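Local coordinates for response regulator ChrA (Corynebacterium diphtheriae, PDB 4YN8), which probably binds DNA to control transcription, as the response regulator of a haem-sensing two-component system, at residues 77-83 / 97-103; 48-52 / 114-118; 85-90 / 131-136; 146-151 / 177-181. The protein carries 1 engineered substitution. All coordinates share one frame; numbering follows the deposited sequence. Where two conformers were deposited one is given.

Contact 1 (77-83 / 97-103). With SO4 (sulfate ion), chain B.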
# COMPACT_ATOMS: atom_id res chain seq x y z
N VAL A 77 11.57 -5.06 12.61
CA VAL A 77 11.33 -5.48 11.22
C VAL A 77 11.79 -4.40 10.24
O VAL A 77 11.53 -3.20 10.47
CB VAL A 77 9.86 -5.72 10.98
CG1 VAL A 77 9.52 -6.04 9.52
CG2 VAL A 77 9.37 -6.79 11.95
N LEU A 78 12.53 -4.82 9.22
CA LEU A 78 12.84 -3.99 8.08
C LEU A 78 12.01 -4.52 6.92
O LEU A 78 12.17 -5.68 6.51
CB LEU A 78 14.35 -4.05 7.76
CG LEU A 78 14.80 -3.49 6.42
CD1 LEU A 78 14.46 -1.98 6.45
CD2 LEU A 78 16.29 -3.75 6.27
N ILE A 79 11.11 -3.68 6.36
CA ILE A 79 10.31 -4.04 5.21
C ILE A 79 11.01 -3.57 3.95
O ILE A 79 11.43 -2.40 3.85
CB ILE A 79 8.90 -3.40 5.27
CG1 ILE A 79 8.11 -4.05 6.37
CG2 ILE A 79 8.18 -3.50 3.94
CD1 ILE A 79 6.74 -3.39 6.61
N LEU A 80 11.12 -4.51 3.02
CA LEU A 80 11.69 -4.27 1.67
C LEU A 80 10.61 -4.32 0.63
O LEU A 80 9.74 -5.19 0.63
CB LEU A 80 12.76 -5.24 1.33
CG LEU A 80 13.95 -5.37 2.28
CD1 LEU A 80 14.98 -6.40 1.80
CD2 LEU A 80 14.63 -4.07 2.57
N THR A 81 10.66 -3.37 -0.29
CA THR A 81 9.70 -3.41 -1.38
C THR A 81 10.33 -2.86 -2.64
O THR A 81 11.54 -2.67 -2.69
CB THR A 81 8.40 -2.73 -0.95
OG1 THR A 81 7.32 -3.08 -1.83
CG2 THR A 81 8.56 -1.23 -0.81
N THR A 82 9.52 -2.69 -3.68
CA THR A 82 9.98 -2.07 -4.93
C THR A 82 9.16 -0.79 -5.20
O THR A 82 8.02 -0.63 -4.78
CB THR A 82 9.87 -3.03 -6.14
OG1 THR A 82 8.52 -3.37 -6.41
CG2 THR A 82 10.60 -4.33 -5.87
N TYR A 83 9.76 0.11 -5.91
CA TYR A 83 9.14 1.43 -6.11
C TYR A 83 7.82 1.34 -6.86
O TYR A 83 6.95 2.20 -6.69
CB TYR A 83 10.13 2.38 -6.78
CG TYR A 83 10.28 2.18 -8.27
CD1 TYR A 83 11.19 1.26 -8.78
CD2 TYR A 83 9.47 2.89 -9.17
CE1 TYR A 83 11.32 1.07 -10.14
CE2 TYR A 83 9.62 2.71 -10.54
CZ TYR A 83 10.53 1.78 -11.02
OH TYR A 83 10.68 1.61 -12.40
N ALA A 97 6.61 -0.63 10.75
CA ALA A 97 7.88 -1.33 10.88
C ALA A 97 8.97 -0.34 11.27
O ALA A 97 8.91 0.82 10.92
CB ALA A 97 8.24 -1.98 9.57
N MET A 98 9.98 -0.84 11.96
CA MET A 98 11.15 -0.05 12.33
C MET A 98 11.78 0.59 11.11
O MET A 98 12.06 1.80 11.13
CB MET A 98 12.15 -0.90 13.09
CG MET A 98 13.38 -0.22 13.62
SD MET A 98 13.03 1.09 14.83
CE MET A 98 12.11 0.22 16.05
N GLY A 99 11.96 -0.20 10.04
CA GLY A 99 12.58 0.34 8.82
C GLY A 99 11.88 -0.05 7.54
O GLY A 99 11.15 -1.05 7.49
N TYR A 100 12.14 0.75 6.51
CA TYR A 100 11.60 0.54 5.17
C TYR A 100 12.75 0.88 4.21
O TYR A 100 13.45 1.89 4.40
CB TYR A 100 10.45 1.51 4.85
CG TYR A 100 9.23 1.29 5.69
CD1 TYR A 100 9.12 1.83 6.96
CD2 TYR A 100 8.26 0.47 5.25
CE1 TYR A 100 8.06 1.53 7.77
CE2 TYR A 100 7.12 0.21 6.02
CZ TYR A 100 7.06 0.72 7.28
OH TYR A 100 5.97 0.41 8.04
N LEU A 101 12.89 0.07 3.17
CA LEU A 101 13.92 0.29 2.14
C LEU A 101 13.48 -0.35 0.86
O LEU A 101 12.69 -1.30 0.87
CB LEU A 101 15.25 -0.32 2.59
CG LEU A 101 16.48 0.17 1.83
CD1 LEU A 101 16.84 1.59 2.19
CD2 LEU A 101 17.67 -0.78 2.11
N LEU A 102 13.94 0.17 -0.28
CA LEU A 102 13.71 -0.53 -1.52
C LEU A 102 14.70 -1.64 -1.75
O LEU A 102 15.85 -1.53 -1.39
CB LEU A 102 13.72 0.42 -2.72
CG LEU A 102 12.67 1.52 -2.72
CD1 LEU A 102 12.81 2.36 -3.99
CD2 LEU A 102 11.30 0.96 -2.60
N LYS A 103 14.27 -2.69 -2.42
CA LYS A 103 15.13 -3.88 -2.64
C LYS A 103 16.33 -3.65 -3.51
O LYS A 103 17.32 -4.36 -3.36
CB LYS A 103 14.35 -5.04 -3.23
CG LYS A 103 13.31 -5.61 -2.32
CD LYS A 103 12.51 -6.76 -2.95
CE LYS A 103 11.45 -7.23 -1.98
NZ LYS A 103 10.43 -7.93 -2.72
S SO4 B . 6.96 -6.47 -2.48
O1 SO4 B . 8.13 -6.29 -3.35
O2 SO4 B . 5.77 -5.95 -3.15
O3 SO4 B . 6.62 -7.86 -2.08
O4 SO4 B . 7.16 -5.71 -1.17
O HOH W 1 9.43 -3.31 13.68
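Val-77 to Thr-81 run alongside Gly-99 to Leu-102 as neighbouring parallel strands, the two ends of a beta-alpha-beta crossover through helix 89-94 in the CheY-like receiver domain. The backbone pairing is continuous: Gly-99 N and Leu-101 N donate to the carbonyls of Val-77 and Ile-79, while Ile-79 N and Thr-81 N return bonds to Gly-99 and Leu-101. It closes with a short bond from Lys-103 N to Thr-81 O (2.7 Å). At the other end a water accepts from both Val-77 N and Met-98 N.

Apolar contacts differ between the two faces. On the Leu-78 and Leu-80 side, CD1 of Leu-78 lies 3.4 Å from Gly-99 C; with CG anti to the backbone N (chi1 167°), the methyl turns onto peptide backbone where glycine has no side chain. On the opposite face Ile-79 and Tyr-100 lie side by side, with Ile-79 CD1 3.6 Å from Ala-97 CB and 3.7 Å from Tyr-100 CE2. The phenol OH is doubly engaged, accepting from Ala-97 N (3.0 Å) and bonding to Ala-92 O.

Polar side chains gather at the C-terminal ends of the strands, where the conserved threonine and lysine of receiver domains are found. A sulfate, also held by the backbone nitrogens of Ile-55 and Gln-56, lies there, consistent with a site suited to a phosphoryl group. Lys-103 NZ donates to Asp-54 OD1, a magnesium ligand, and to sulfate O1 (2.9 Å). Thr-81 places OG1 anti to its own N (chi1 -163°) and donates to sulfate O4 at 2.7 Å.

Contact 2 (48-52 / 114-118)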
# COMPACT_ATOMS: atom_id res chain seq x y z
N ILE A 48 16.79 -14.43 16.66
CA ILE A 48 16.69 -13.51 15.51
C ILE A 48 16.76 -12.09 15.97
O ILE A 48 15.93 -11.66 16.78
CB ILE A 48 15.37 -13.69 14.78
CG1 ILE A 48 15.16 -15.15 14.35
CG2 ILE A 48 15.21 -12.70 13.60
CD1 ILE A 48 16.22 -15.76 13.49
N ASP A 49 17.76 -11.36 15.48
CA ASP A 49 17.96 -9.95 15.88
C ASP A 49 17.10 -8.97 15.04
O ASP A 49 16.59 -7.99 15.57
CB ASP A 49 19.41 -9.59 15.69
CG ASP A 49 20.34 -10.27 16.69
OD1 ASP A 49 19.94 -10.39 17.87
OD2 ASP A 49 21.46 -10.67 16.29
N VAL A 50 16.95 -9.28 13.75
CA VAL A 50 16.21 -8.44 12.81
C VAL A 50 15.45 -9.36 11.84
O VAL A 50 16.04 -10.31 11.34
CB VAL A 50 17.21 -7.55 12.01
CG1 VAL A 50 16.45 -6.79 10.96
CG2 VAL A 50 17.97 -6.55 12.93
N VAL A 51 14.20 -9.05 11.59
CA VAL A 51 13.47 -9.67 10.53
C VAL A 51 13.44 -8.75 9.31
O VAL A 51 13.04 -7.56 9.44
CB VAL A 51 12.01 -10.00 10.95
CG1 VAL A 51 11.20 -10.48 9.77
CG2 VAL A 51 11.98 -11.03 12.07
N VAL A 52 13.87 -9.28 8.19
CA VAL A 52 13.86 -8.54 6.93
C VAL A 52 12.81 -9.21 6.06
O VAL A 52 12.94 -10.38 5.71
CB VAL A 52 15.25 -8.55 6.26
CG1 VAL A 52 15.22 -7.86 4.90
CG2 VAL A 52 16.29 -7.91 7.18
N VAL A 114 19.81 -2.47 8.05
CA VAL A 114 19.85 -3.58 9.01
C VAL A 114 20.44 -3.17 10.34
O VAL A 114 19.88 -3.46 11.44
CB VAL A 114 20.55 -4.81 8.43
CG1 VAL A 114 20.72 -5.88 9.49
CG2 VAL A 114 19.75 -5.35 7.23
N VAL A 115 21.54 -2.46 10.32
CA VAL A 115 22.11 -2.01 11.56
C VAL A 115 21.20 -1.07 12.32
O VAL A 115 21.03 -1.19 13.54
CB VAL A 115 23.50 -1.34 11.32
CG1 VAL A 115 23.98 -0.66 12.59
CG2 VAL A 115 24.52 -2.35 10.80
N ALA A 116 20.60 -0.11 11.63
CA ALA A 116 19.68 0.86 12.25
C ALA A 116 18.50 0.17 12.90
O ALA A 116 18.13 0.46 14.01
CB ALA A 116 19.15 1.81 11.21
N THR A 117 17.98 -0.83 12.19
CA THR A 117 16.82 -1.60 12.68
C THR A 117 17.19 -2.33 13.95
O THR A 117 16.40 -2.33 14.91
CB THR A 117 16.32 -2.55 11.60
OG1 THR A 117 15.92 -1.77 10.45
CG2 THR A 117 15.08 -3.36 12.06
N PHE A 118 18.34 -2.96 13.94
CA PHE A 118 18.87 -3.66 15.13
C PHE A 118 19.03 -2.73 16.33
O PHE A 118 18.75 -3.11 17.45
CB PHE A 118 20.19 -4.28 14.80
CG PHE A 118 20.82 -5.04 15.94
CD1 PHE A 118 20.11 -6.03 16.61
CD2 PHE A 118 22.13 -4.78 16.31
CE1 PHE A 118 20.70 -6.79 17.63
CE2 PHE A 118 22.73 -5.53 17.32
CZ PHE A 118 22.02 -6.54 17.97
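Phe-118 swings CG directly away from its backbone N (chi1 -179°), which carries its ring over to Asp-49, and Thr-117 tucks OG1 beside its own N (chi1 -61°), turning its methyl CG2 to Val-50. Together they fasten helix 107-119, which follows strand 99-102 in the CheY-like receiver fold, across strand 50-53 in the middle of the parallel sheet. The short axes pass 8.9 Å apart, and the helix heads back against the strand on a slant.

Val-50 is the hub. Its two methyls divide the work: CG1 meets Thr-117 CG2 at 3.9 Å, whereas CG2 reaches 3.7 Å from Phe-118 CB, with the two side chains crossing at about a right angle. Thr-117 offers its methyl to the sheet while its OG1 hydrogen-bonds to Ala-113 O, one turn back in the same helix.

Asp-49 and Phe-118 run side by side, their carboxylate and ring planes inclined by 52°. Ring carbon CE1 lies 3.6 Å from both CB and CG of Asp-49, a van der Waals contact beside a charged group whose OD1 is in a salt bridge with Arg-7 of the adjoining strand 6-11. The Phe-118 side chain also touches Ile-6 there. Farther along, Val-114 also touches Leu-78 and Ile-31, and its CG2 meets Val-52 CG2 at 4.3 Å.

Contact 3 (85-90 / 131-136). With SO4 (sulfate ion), chain B.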
# COMPACT_ATOMS: atom_id res chain seq x y z
N THR A 85 5.78 -1.42 -6.75
CA THR A 85 5.14 -2.60 -6.29
C THR A 85 3.62 -2.55 -6.48
O THR A 85 3.00 -1.47 -6.41
CB THR A 85 5.40 -2.86 -4.76
OG1 THR A 85 4.84 -4.14 -4.39
CG2 THR A 85 4.91 -1.68 -3.92
N GLU A 86 3.05 -3.69 -6.74
CA GLU A 86 1.61 -3.79 -6.76
C GLU A 86 1.01 -4.08 -5.37
O GLU A 86 -0.20 -4.01 -5.21
CB GLU A 86 1.16 -4.86 -7.72
CG GLU A 86 1.33 -4.35 -9.15
CD GLU A 86 0.88 -5.33 -10.21
OE1 GLU A 86 0.72 -6.54 -9.93
OE2 GLU A 86 0.71 -4.87 -11.34
N ALA A 87 1.85 -4.32 -4.38
CA ALA A 87 1.40 -4.53 -3.01
C ALA A 87 0.78 -3.27 -2.39
O ALA A 87 0.93 -2.17 -2.91
CB ALA A 87 2.54 -4.96 -2.15
N ASP A 88 0.18 -3.45 -1.21
CA ASP A 88 -0.45 -2.35 -0.51
C ASP A 88 0.59 -1.61 0.30
O ASP A 88 0.78 -1.84 1.53
CB ASP A 88 -1.55 -2.85 0.42
CG ASP A 88 -2.49 -1.75 0.86
OD1 ASP A 88 -2.15 -0.54 0.79
OD2 ASP A 88 -3.57 -2.12 1.31
N ILE A 89 1.29 -0.73 -0.41
CA ILE A 89 2.42 -0.02 0.21
C ILE A 89 1.90 0.91 1.34
O ILE A 89 2.59 1.03 2.36
CB ILE A 89 3.25 0.73 -0.86
CG1 ILE A 89 4.49 1.40 -0.21
CG2 ILE A 89 2.40 1.75 -1.54
CD1 ILE A 89 5.46 1.94 -1.26
N LEU A 90 0.74 1.52 1.19
CA LEU A 90 0.22 2.35 2.27
C LEU A 90 -0.04 1.50 3.53
O LEU A 90 0.35 1.91 4.63
CB LEU A 90 -1.02 3.08 1.85
CG LEU A 90 -1.71 3.92 2.94
CD1 LEU A 90 -0.77 4.98 3.48
CD2 LEU A 90 -3.02 4.53 2.39
N ALA A 131 7.87 6.57 -3.31
CA ALA A 131 7.02 5.54 -3.89
C ALA A 131 5.61 5.58 -3.30
O ALA A 131 4.59 5.37 -3.99
CB ALA A 131 7.68 4.15 -3.64
N LEU A 132 5.52 5.84 -2.00
CA LEU A 132 4.24 5.90 -1.33
C LEU A 132 3.44 7.09 -1.86
O LEU A 132 2.29 6.96 -2.17
CB LEU A 132 4.46 6.05 0.15
CG LEU A 132 3.19 6.30 1.00
CD1 LEU A 132 2.22 5.14 0.91
CD2 LEU A 132 3.56 6.60 2.44
N MET A 133 4.09 8.24 -1.97
CA MET A 133 3.42 9.45 -2.47
C MET A 133 2.93 9.28 -3.88
O MET A 133 1.79 9.60 -4.20
CB MET A 133 4.38 10.61 -2.43
CG MET A 133 4.60 11.05 -1.02
SD MET A 133 3.54 12.45 -0.69
CE MET A 133 4.25 13.71 -1.77
N GLN A 134 3.77 8.69 -4.72
CA GLN A 134 3.38 8.40 -6.10
C GLN A 134 2.17 7.49 -6.17
O GLN A 134 1.29 7.70 -6.96
CB GLN A 134 4.50 7.73 -6.88
CG GLN A 134 5.79 8.50 -7.04
CD GLN A 134 6.37 8.30 -8.44
OE1 GLN A 134 5.66 7.85 -9.34
NE2 GLN A 134 7.63 8.68 -8.64
N ARG A 135 2.14 6.46 -5.31
CA ARG A 135 1.06 5.50 -5.33
C ARG A 135 -0.25 6.13 -4.88
O ARG A 135 -1.27 5.90 -5.52
CB ARG A 135 1.40 4.30 -4.43
CG ARG A 135 0.32 3.28 -4.25
CD ARG A 135 -0.08 2.55 -5.56
NE ARG A 135 -0.94 1.46 -5.17
CZ ARG A 135 -0.51 0.27 -4.73
NH1 ARG A 135 0.78 -0.05 -4.80
NH2 ARG A 135 -1.40 -0.64 -4.37
N VAL A 136 -0.23 6.84 -3.78
CA VAL A 136 -1.49 7.27 -3.23
C VAL A 136 -2.01 8.60 -3.77
O VAL A 136 -3.19 8.84 -3.61
CB VAL A 136 -1.51 7.30 -1.73
CG1 VAL A 136 -0.99 6.00 -1.13
CG2 VAL A 136 -0.75 8.43 -1.19
S SO4 B . 6.96 -6.47 -2.48
O1 SO4 B . 8.13 -6.29 -3.35
O2 SO4 B . 5.77 -5.95 -3.15
O3 SO4 B . 6.62 -7.86 -2.08
O4 SO4 B . 7.16 -5.71 -1.17
O HOH W 2 3.05 1.23 -5.51
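The turn from strand 77-81 into helix 89-94 is tied to helix 126-136, which follows the receiver domain's last long helix, by Arg-135 reaching over to Ala-87. The arginine leaves its helix with its CG pointing opposite the backbone N (chi1 175°) and bends at chi2 (64°), sliding past Ile-89 in the opposite direction; its CG rests 3.7 Å from Ile-89 CG2. NH1 donates to Ala-87 O at 2.8 Å, the oxygen lying 22° out of the guanidinium plane, and NH2 adds a weak bond to the same oxygen. A water at the guanidinium edge accepts from NH1 (2.7 Å) and donates to Thr-85 O (2.8 Å).

Apolar groups complete the contact: Ile-89 CD1 against Ala-131 CB, and Leu-132 CD1 pressed 3.7 Å from Leu-90 CA. Within the turn, Thr-85 OG1 accepts from Ala-87 N at 3.0 Å in an ST turn, and Asp-88 caps helix 89-94 through Ala-91 N.

Asp-88 OD1 stays 5.2 Å from Arg-135 NH2, so attraction between the two charges is at most long-range. The guanidinium thus meets the turn chiefly through a neutral carbonyl and a bound water.

Contact 4 (146-151 / 177-181)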
# COMPACT_ATOMS: atom_id res chain seq x y z
N ARG A 146 -21.36 14.09 -19.90
CA ARG A 146 -22.52 13.23 -19.62
C ARG A 146 -22.90 13.28 -18.16
O ARG A 146 -24.07 13.36 -17.80
CB ARG A 146 -22.25 11.79 -20.01
CG ARG A 146 -23.36 10.82 -19.64
CD ARG A 146 -24.63 11.15 -20.45
NE ARG A 146 -24.50 10.53 -21.78
CZ ARG A 146 -25.42 10.59 -22.75
NH1 ARG A 146 -26.49 11.39 -22.64
NH2 ARG A 146 -25.24 9.88 -23.88
N GLU A 147 -21.89 13.25 -17.29
CA GLU A 147 -22.16 13.31 -15.88
C GLU A 147 -22.76 14.67 -15.46
O GLU A 147 -23.69 14.70 -14.63
CB GLU A 147 -20.87 13.00 -15.10
CG GLU A 147 -20.49 11.49 -15.09
CD GLU A 147 -19.04 11.21 -14.62
OE1 GLU A 147 -18.13 12.10 -14.72
OE2 GLU A 147 -18.78 10.05 -14.23
N ILE A 148 -22.27 15.76 -16.04
CA ILE A 148 -22.82 17.10 -15.78
C ILE A 148 -24.27 17.18 -16.24
O ILE A 148 -25.14 17.68 -15.53
CB ILE A 148 -21.99 18.19 -16.49
CG1 ILE A 148 -20.56 18.27 -15.94
CG2 ILE A 148 -22.74 19.52 -16.46
CD1 ILE A 148 -20.49 18.47 -14.44
N GLU A 149 -24.54 16.60 -17.41
CA GLU A 149 -25.89 16.55 -17.95
C GLU A 149 -26.79 15.80 -17.06
O GLU A 149 -27.93 16.23 -16.79
CB GLU A 149 -25.88 15.84 -19.32
CG GLU A 149 -27.19 15.85 -20.05
CD GLU A 149 -27.09 15.14 -21.41
OE1 GLU A 149 -26.29 14.17 -21.55
OE2 GLU A 149 -27.83 15.53 -22.33
N ILE A 150 -26.34 14.66 -16.53
CA ILE A 150 -27.18 13.94 -15.60
C ILE A 150 -27.47 14.76 -14.35
O ILE A 150 -28.61 14.76 -13.86
CB ILE A 150 -26.53 12.58 -15.24
CG1 ILE A 150 -26.71 11.61 -16.43
CG2 ILE A 150 -27.13 11.96 -14.02
CD1 ILE A 150 -25.89 10.37 -16.30
N LEU A 151 -26.43 15.38 -13.79
CA LEU A 151 -26.66 16.23 -12.57
C LEU A 151 -27.66 17.36 -12.83
O LEU A 151 -28.55 17.62 -11.98
CB LEU A 151 -25.34 16.77 -12.05
CG LEU A 151 -24.50 15.73 -11.34
CD1 LEU A 151 -23.06 16.25 -11.32
CD2 LEU A 151 -25.01 15.46 -9.93
N HIS A 177 -23.67 5.60 -14.09
CA HIS A 177 -23.16 6.95 -14.05
C HIS A 177 -23.37 7.54 -12.67
O HIS A 177 -22.48 8.24 -12.20
CB HIS A 177 -23.86 7.85 -15.06
CG HIS A 177 -23.45 7.62 -16.49
ND1 HIS A 177 -22.14 7.68 -16.92
CD2 HIS A 177 -24.20 7.38 -17.59
CE1 HIS A 177 -22.10 7.47 -18.23
NE2 HIS A 177 -23.33 7.27 -18.66
N LEU A 178 -24.54 7.35 -12.09
CA LEU A 178 -24.81 7.88 -10.74
C LEU A 178 -23.82 7.32 -9.74
O LEU A 178 -23.32 8.06 -8.86
CB LEU A 178 -26.24 7.67 -10.27
CG LEU A 178 -27.30 8.44 -11.04
CD1 LEU A 178 -28.67 7.98 -10.59
CD2 LEU A 178 -27.09 9.94 -10.89
N VAL A 179 -23.52 6.03 -9.83
CA VAL A 179 -22.49 5.47 -8.91
C VAL A 179 -21.17 6.23 -9.01
O VAL A 179 -20.58 6.62 -7.96
CB VAL A 179 -22.26 3.93 -9.11
CG1 VAL A 179 -21.03 3.46 -8.35
CG2 VAL A 179 -23.50 3.18 -8.67
N HIS A 180 -20.74 6.53 -10.23
CA HIS A 180 -19.47 7.18 -10.41
C HIS A 180 -19.56 8.62 -9.93
O HIS A 180 -18.64 9.11 -9.30
CB HIS A 180 -19.03 7.16 -11.85
CG HIS A 180 -17.60 7.56 -12.02
ND1 HIS A 180 -17.22 8.63 -12.81
CD2 HIS A 180 -16.46 7.06 -11.50
CE1 HIS A 180 -15.91 8.75 -12.78
NE2 HIS A 180 -15.42 7.81 -11.98
N ILE A 181 -20.69 9.27 -10.22
CA ILE A 181 -20.85 10.69 -9.82
C ILE A 181 -20.82 10.80 -8.30
O ILE A 181 -20.13 11.71 -7.74
CB ILE A 181 -22.18 11.25 -10.41
CG1 ILE A 181 -22.09 11.47 -11.90
CG2 ILE A 181 -22.59 12.54 -9.70
CD1 ILE A 181 -23.44 11.49 -12.61
O HOH W 3 -19.90 7.93 -15.58
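The His-177 ring carries Arg-146 over one face and a water at its edge, while the His-180 ring meets Glu-147 edge-on. Arg-146 CG makes a CH-pi contact 3.9 Å from the His-177 ring centroid, 22° off the normal. In the conformer described, one of two, His-180 sends its ring out opposite its backbone N (chi1 -168°), which brings ND1 to the carboxylate. The bond is almost straight, in the ring plane and on the oxygen's syn side. The distance of 2.5 Å from His-180 ND1 to Glu-147 OE2 is very short and, resting on one of two conformers, is doubtful in detail. The water donates to Glu-147 OE2 (2.8 Å) and lies 2.6 Å from His-177 ND1.

These residues join helices 145-155 and 171-185 of the LuxR-type helix-turn-helix domain, whose segments 146-151 and 177-181 run at 95° to each other. Helix 171-185 is probably the DNA-recognition helix, as in relatives. Apolar contacts continue the interface: the side chains of Ile-181 and Glu-147 slide past each other, CG1 of the former 3.6 Å from CG of the latter. Ile-150 splits its contacts, CD1 to His-177 CB (3.5 Å) and CG2 to Leu-178 CD2 (3.7 Å).

Ser-144 N at OE1 and the water at OE2 grip both oxygens of the buried Glu-147 carboxylate, with His-180 added in one conformer. Its negative charge would probably favour a proton on His-180 ND1.

From the N terminus, strand 50-53 opens contact 2, whose loop closes only at helix 107-119. Contact 1 nests inside it, its strand 77-81 pairing with 50-53 through Leu-78 N and Val-51 O, so both build on one sheet. Contact 3 begins within the loop of contact 1 and ends beyond contact 2, crossing both; it brings helix 126-136 back to the crossover that contact 1 encloses. Contacts 1 and 3 also share the sulfate, at the C-terminal ends of the strands. Contact 4 follows in series, closing a separate loop in the helix-turn-helix domain; its nearest atoms are about 15 Å from those of contact 3.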